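Local coordinates for protein glycoside Hydrolase Family 43_12 (Metagenome, PDB 7JVH) that probably hydrolyses glycosidic bonds in plant hemicellulose side chains or xylo-oligosaccharides, as a glycoside hydrolase of family 43, subfamily 12, at residues I126-I138 against M150-S162. Sequence-based numbering, arbitrary orientation.
Sequences IHYNKYNDTFYMI and MVVKTKDPRQGWS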
loop_
_atom_site.group_PDB
_atom_site.type_symbol
_atom_site.label_atom_id
_atom_site.label_comp_id
_atom_site.label_asym_id
_atom_site.label_seq_id
_atom_site.Cartn_x
_atom_site.Cartn_y
_atom_site.Cartn_z
ATOM N N ILE A 126 7.945 -10.813 4.645
ATOM C CA ILE A 126 8.739 -10.705 5.876
ATOM C C ILE A 126 8.793 -12.080 6.571
ATOM O O ILE A 126 7.891 -12.883 6.422
ATOM C CB ILE A 126 8.196 -9.589 6.814
ATOM C CG1 ILE A 126 9.212 -9.270 7.919
ATOM C CG2 ILE A 126 6.852 -9.964 7.429
ATOM C CD1 ILE A 126 8.772 -8.181 8.872
ATOM N N HIS A 127 9.883 -12.346 7.291
ATOM C CA HIS A 127 10.131 -13.643 7.903
ATOM C C HIS A 127 10.998 -13.472 9.123
ATOM O O HIS A 127 11.809 -12.566 9.180
ATOM C CB HIS A 127 10.871 -14.571 6.935
ATOM C CG HIS A 127 10.110 -14.863 5.686
ATOM N ND1 HIS A 127 9.245 -15.929 5.602
ATOM C CD2 HIS A 127 10.118 -14.287 4.455
ATOM C CE1 HIS A 127 8.708 -15.967 4.393
ATOM N NE2 HIS A 127 9.237 -14.998 3.670
ATOM N N TYR A 128 10.833 -14.377 10.090
ATOM C CA TYR A 128 11.743 -14.492 11.214
ATOM C C TYR A 128 12.356 -15.882 11.221
ATOM O O TYR A 128 11.646 -16.880 11.283
ATOM C CB TYR A 128 11.050 -14.219 12.548
ATOM C CG TYR A 128 11.947 -14.519 13.721
ATOM C CD1 TYR A 128 12.950 -13.631 14.086
ATOM C CD2 TYR A 128 11.815 -15.704 14.444
ATOM C CE1 TYR A 128 13.792 -13.912 15.155
ATOM C CE2 TYR A 128 12.652 -15.985 15.510
ATOM C CZ TYR A 128 13.638 -15.091 15.857
ATOM O OH TYR A 128 14.461 -15.360 16.913
ATOM N N ASN A 129 13.690 -15.919 11.147
ATOM C CA ASN A 129 14.456 -17.140 11.231
ATOM C C ASN A 129 14.873 -17.359 12.679
ATOM O O ASN A 129 15.766 -16.673 13.196
ATOM C CB ASN A 129 15.673 -17.055 10.308
ATOM C CG ASN A 129 16.476 -18.339 10.285
ATOM O OD1 ASN A 129 16.164 -19.306 10.982
ATOM N ND2 ASN A 129 17.517 -18.353 9.481
ATOM N N LYS A 130 14.203 -18.314 13.334
ATOM C CA LYS A 130 14.448 -18.625 14.739
ATOM C C LYS A 130 15.781 -19.327 14.957
ATOM O O LYS A 130 16.310 -19.330 16.069
ATOM C CB LYS A 130 13.294 -19.459 15.310
ATOM C CG LYS A 130 13.246 -20.885 14.806
ATOM C CD LYS A 130 11.974 -21.580 15.266
ATOM C CE LYS A 130 11.853 -22.949 14.628
ATOM N NZ LYS A 130 11.086 -23.951 15.429
ATOM N N TYR A 131 16.326 -19.912 13.885
ATOM C CA TYR A 131 17.587 -20.658 13.947
ATOM C C TYR A 131 18.810 -19.745 14.024
ATOM O O TYR A 131 19.808 -20.114 14.634
ATOM C CB TYR A 131 17.702 -21.642 12.778
ATOM C CG TYR A 131 16.532 -22.596 12.687
ATOM C CD1 TYR A 131 16.385 -23.655 13.595
ATOM C CD2 TYR A 131 15.548 -22.420 11.724
ATOM C CE1 TYR A 131 15.300 -24.507 13.527
ATOM C CE2 TYR A 131 14.473 -23.283 11.638
ATOM C CZ TYR A 131 14.355 -24.325 12.540
ATOM O OH TYR A 131 13.284 -25.182 12.456
ATOM N N ASN A 132 18.722 -18.562 13.404
ATOM C CA ASN A 132 19.757 -17.525 13.513
ATOM C C ASN A 132 19.222 -16.186 14.055
ATOM O O ASN A 132 19.847 -15.156 13.885
ATOM C CB ASN A 132 20.476 -17.325 12.169
ATOM C CG ASN A 132 19.620 -16.612 11.139
ATOM O OD1 ASN A 132 18.466 -16.280 11.394
ATOM N ND2 ASN A 132 20.186 -16.371 9.961
ATOM N N ASP A 133 18.054 -16.231 14.704
ATOM C CA ASP A 133 17.442 -15.090 15.376
ATOM C C ASP A 133 17.539 -13.804 14.534
ATOM O O ASP A 133 17.959 -12.749 15.023
ATOM C CB ASP A 133 18.062 -14.911 16.781
ATOM C CG ASP A 133 17.340 -13.889 17.641
ATOM O OD1 ASP A 133 16.157 -13.581 17.390
ATOM O OD2 ASP A 133 17.970 -13.393 18.596
ATOM N N THR A 134 17.134 -13.905 13.260
ATOM C CA THR A 134 17.308 -12.842 12.277
ATOM C C THR A 134 16.048 -12.641 11.473
ATOM O O THR A 134 15.395 -13.611 11.095
ATOM C CB THR A 134 18.459 -13.141 11.284
ATOM O OG1 THR A 134 19.645 -13.516 12.005
ATOM C CG2 THR A 134 18.764 -11.902 10.428
ATOM N N PHE A 135 15.730 -11.370 11.212
ATOM C CA PHE A 135 14.600 -10.975 10.369
ATOM C C PHE A 135 15.055 -10.766 8.914
ATOM O O PHE A 135 16.206 -10.432 8.645
ATOM C CB PHE A 135 13.935 -9.710 10.915
ATOM C CG PHE A 135 13.201 -9.914 12.219
ATOM C CD1 PHE A 135 13.879 -9.860 13.444
ATOM C CD2 PHE A 135 11.832 -10.145 12.231
ATOM C CE1 PHE A 135 13.205 -10.044 14.635
ATOM C CE2 PHE A 135 11.152 -10.329 13.421
ATOM C CZ PHE A 135 11.838 -10.279 14.626
ATOM N N TYR A 136 14.109 -10.955 7.987
ATOM C CA TYR A 136 14.317 -10.888 6.542
ATOM C C TYR A 136 13.115 -10.193 5.903
ATOM O O TYR A 136 11.972 -10.581 6.137
ATOM C CB TYR A 136 14.431 -12.302 5.970
ATOM C CG TYR A 136 15.701 -13.033 6.334
ATOM C CD1 TYR A 136 15.787 -13.809 7.493
ATOM C CD2 TYR A 136 16.812 -12.969 5.503
ATOM C CE1 TYR A 136 16.951 -14.475 7.818
ATOM C CE2 TYR A 136 17.988 -13.646 5.812
ATOM C CZ TYR A 136 18.054 -14.397 6.975
ATOM O OH TYR A 136 19.200 -15.074 7.302
HETATM N N MSE A 137 13.380 -9.152 5.113
HETATM C CA MSE A 137 12.367 -8.559 4.253
HETATM C C MSE A 137 12.817 -8.738 2.805
HETATM O O MSE A 137 13.791 -8.121 2.376
HETATM C CB MSE A 137 12.176 -7.078 4.607
HETATM C CG MSE A 137 10.851 -6.502 4.157
HETATM SE SE MSE A 137 10.744 -6.320 2.218
HETATM C CE MSE A 137 9.501 -7.703 1.801
ATOM N N ILE A 138 12.108 -9.600 2.068
ATOM C CA ILE A 138 12.467 -9.928 0.697
ATOM C C ILE A 138 11.362 -9.507 -0.291
ATOM O O ILE A 138 10.188 -9.794 -0.090
ATOM C CB ILE A 138 12.796 -11.437 0.557
ATOM C CG1 ILE A 138 13.423 -11.732 -0.802
ATOM C CG2 ILE A 138 11.562 -12.299 0.757
ATOM C CD1 ILE A 138 13.899 -13.173 -0.942
HETATM N N MSE A 150 15.481 -8.784 -4.277
HETATM C CA MSE A 150 16.433 -8.338 -3.274
HETATM C C MSE A 150 15.891 -8.626 -1.881
HETATM O O MSE A 150 14.681 -8.721 -1.694
HETATM C CB MSE A 150 16.710 -6.838 -3.431
HETATM C CG MSE A 150 15.509 -5.947 -3.181
HETATM SE SE MSE A 150 15.411 -5.425 -1.290
HETATM C CE MSE A 150 15.294 -3.460 -1.253
ATOM N N VAL A 151 16.803 -8.725 -0.909
ATOM C CA VAL A 151 16.447 -8.963 0.478
ATOM C C VAL A 151 17.224 -8.021 1.407
ATOM O O VAL A 151 18.381 -7.696 1.141
ATOM C CB VAL A 151 16.665 -10.452 0.871
ATOM C CG1 VAL A 151 18.121 -10.854 0.783
ATOM C CG2 VAL A 151 16.126 -10.735 2.269
ATOM N N VAL A 152 16.562 -7.571 2.478
ATOM C CA VAL A 152 17.191 -6.806 3.557
ATOM C C VAL A 152 16.976 -7.525 4.897
ATOM O O VAL A 152 16.009 -8.271 5.064
ATOM C CB VAL A 152 16.661 -5.357 3.637
ATOM C CG1 VAL A 152 16.886 -4.612 2.329
ATOM C CG2 VAL A 152 15.195 -5.332 3.981
ATOM N N LYS A 153 17.892 -7.289 5.841
ATOM C CA LYS A 153 17.954 -8.023 7.101
ATOM C C LYS A 153 18.085 -7.113 8.309
ATOM O O LYS A 153 18.538 -5.987 8.195
ATOM C CB LYS A 153 19.142 -8.989 7.092
ATOM C CG LYS A 153 19.109 -9.984 5.954
ATOM C CD LYS A 153 19.998 -11.187 6.201
ATOM C CE LYS A 153 21.460 -10.866 6.299
ATOM N NZ LYS A 153 22.204 -12.116 6.584
ATOM N N THR A 154 17.708 -7.646 9.475
ATOM C CA THR A 154 17.857 -6.964 10.758
ATOM C C THR A 154 17.719 -7.933 11.925
ATOM O O THR A 154 17.060 -8.963 11.811
ATOM C CB THR A 154 16.827 -5.829 10.931
ATOM O OG1 THR A 154 17.117 -5.115 12.133
ATOM C CG2 THR A 154 15.412 -6.364 11.010
ATOM N N LYS A 155 18.358 -7.588 13.050
ATOM C CA LYS A 155 18.146 -8.272 14.323
ATOM C C LYS A 155 16.948 -7.732 15.126
ATOM O O LYS A 155 16.461 -8.413 16.026
ATOM C CB LYS A 155 19.415 -8.205 15.185
ATOM C CG LYS A 155 20.623 -8.919 14.593
ATOM C CD LYS A 155 20.447 -10.443 14.539
ATOM C CE LYS A 155 21.287 -11.188 15.568
ATOM N NZ LYS A 155 21.557 -12.583 15.115
ATOM N N ASP A 156 16.485 -6.526 14.771
ATOM C CA ASP A 156 15.503 -5.767 15.531
ATOM C C ASP A 156 14.910 -4.679 14.631
ATOM O O ASP A 156 15.546 -3.657 14.381
ATOM C CB ASP A 156 16.171 -5.172 16.774
ATOM C CG ASP A 156 15.227 -4.281 17.598
ATOM O OD1 ASP A 156 13.993 -4.282 17.358
ATOM O OD2 ASP A 156 15.734 -3.575 18.502
ATOM N N PRO A 157 13.671 -4.865 14.119
ATOM C CA PRO A 157 13.025 -3.871 13.260
ATOM C C PRO A 157 13.027 -2.419 13.767
ATOM O O PRO A 157 13.004 -1.497 12.952
ATOM C CB PRO A 157 11.588 -4.394 13.159
ATOM C CG PRO A 157 11.727 -5.879 13.334
ATOM C CD PRO A 157 12.849 -6.070 14.311
ATOM N N ARG A 158 13.051 -2.225 15.090
ATOM C CA ARG A 158 13.098 -0.882 15.666
ATOM C C ARG A 158 14.401 -0.119 15.367
ATOM O O ARG A 158 14.424 1.096 15.473
ATOM C CB ARG A 158 12.855 -0.935 17.186
ATOM C CG ARG A 158 11.387 -1.054 17.589
ATOM C CD ARG A 158 10.741 0.339 17.643
ATOM N NE ARG A 158 11.196 1.174 18.772
ATOM C CZ ARG A 158 11.670 2.428 18.685
ATOM N NH1 ARG A 158 11.787 3.042 17.508
ATOM N NH2 ARG A 158 12.040 3.071 19.784
ATOM N N GLN A 159 15.467 -0.850 15.025
ATOM C CA GLN A 159 16.764 -0.256 14.676
ATOM C C GLN A 159 16.963 -0.033 13.164
ATOM O O GLN A 159 17.983 0.513 12.757
ATOM C CB GLN A 159 17.918 -1.119 15.200
ATOM C CG GLN A 159 17.832 -1.517 16.664
ATOM C CD GLN A 159 17.770 -0.325 17.614
ATOM O OE1 GLN A 159 18.275 0.768 17.313
ATOM N NE2 GLN A 159 17.154 -0.535 18.775
ATOM N N GLY A 160 15.986 -0.463 12.353
ATOM C CA GLY A 160 16.071 -0.397 10.906
ATOM C C GLY A 160 16.705 -1.634 10.291
ATOM O O GLY A 160 17.062 -2.571 10.994
ATOM N N TRP A 161 16.855 -1.624 8.963
ATOM C CA TRP A 161 17.305 -2.777 8.189
ATOM C C TRP A 161 18.559 -2.478 7.371
ATOM O O TRP A 161 18.884 -1.322 7.105
ATOM C CB TRP A 161 16.187 -3.239 7.258
ATOM C CG TRP A 161 14.900 -3.617 7.942
ATOM C CD1 TRP A 161 13.995 -2.766 8.530
ATOM C CD2 TRP A 161 14.327 -4.926 8.034
ATOM N NE1 TRP A 161 12.930 -3.467 9.015
ATOM C CE2 TRP A 161 13.097 -4.794 8.718
ATOM C CE3 TRP A 161 14.741 -6.199 7.632
ATOM C CZ2 TRP A 161 12.277 -5.896 9.010
ATOM C CZ3 TRP A 161 13.923 -7.292 7.918
ATOM C CH2 TRP A 161 12.708 -7.132 8.600
ATOM N N SER A 162 19.264 -3.536 6.964
ATOM C CA SER A 162 20.476 -3.437 6.164
ATOM C C SER A 162 20.196 -2.873 4.780
ATOM O O SER A 162 19.051 -2.695 4.384
ATOM C CB SER A 162 21.112 -4.818 5.999
ATOM O OG SER A 162 20.333 -5.637 5.136
#
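The Phe135 ring packs on Pro157 across the contact, and Tyr128 of its own segment covers the other face. Pro157 CD sits 4.1 Å from the ring centroid, a CH-pi contact. Phe135 CG stands anti to the carbonyl carbon (chi1 -69°), and this brings the ring edge to Thr154 O. Lys155 bends back across the open end of the hairpin. Lys155 CD lies 3.4 Å from Asp133 O, and Lys155 NZ gives a weak hydrogen bond to Asn132 O. Met137 rests its CB over one face of the Trp161 six-membered ring, 4.1 Å from the centroid. Thr154 CG2 covers the opposite face, and the two sandwich the indole and limit its rotation. Strands 134-138 and 150-154 run antiparallel. Phe135-Thr154 and Met137-Val152 are hydrogen-bonded pairs, with Met137 N to Val152 O at 2.8 Å. On the sheet face of Tyr136, Lys153, Ile138 and Val151, Lys153 runs alongside the Tyr136 ring to a salt bridge with Asp214. The hairpin is the centre of one four-stranded blade of the five-bladed beta-propeller of family 43. Tyr74 of strand 72-76 meets Phe135 edge-to-face. The chemistry is mainly apolar: backbone bonds set the register, and CH-pi contacts pack the rings across the hairpin.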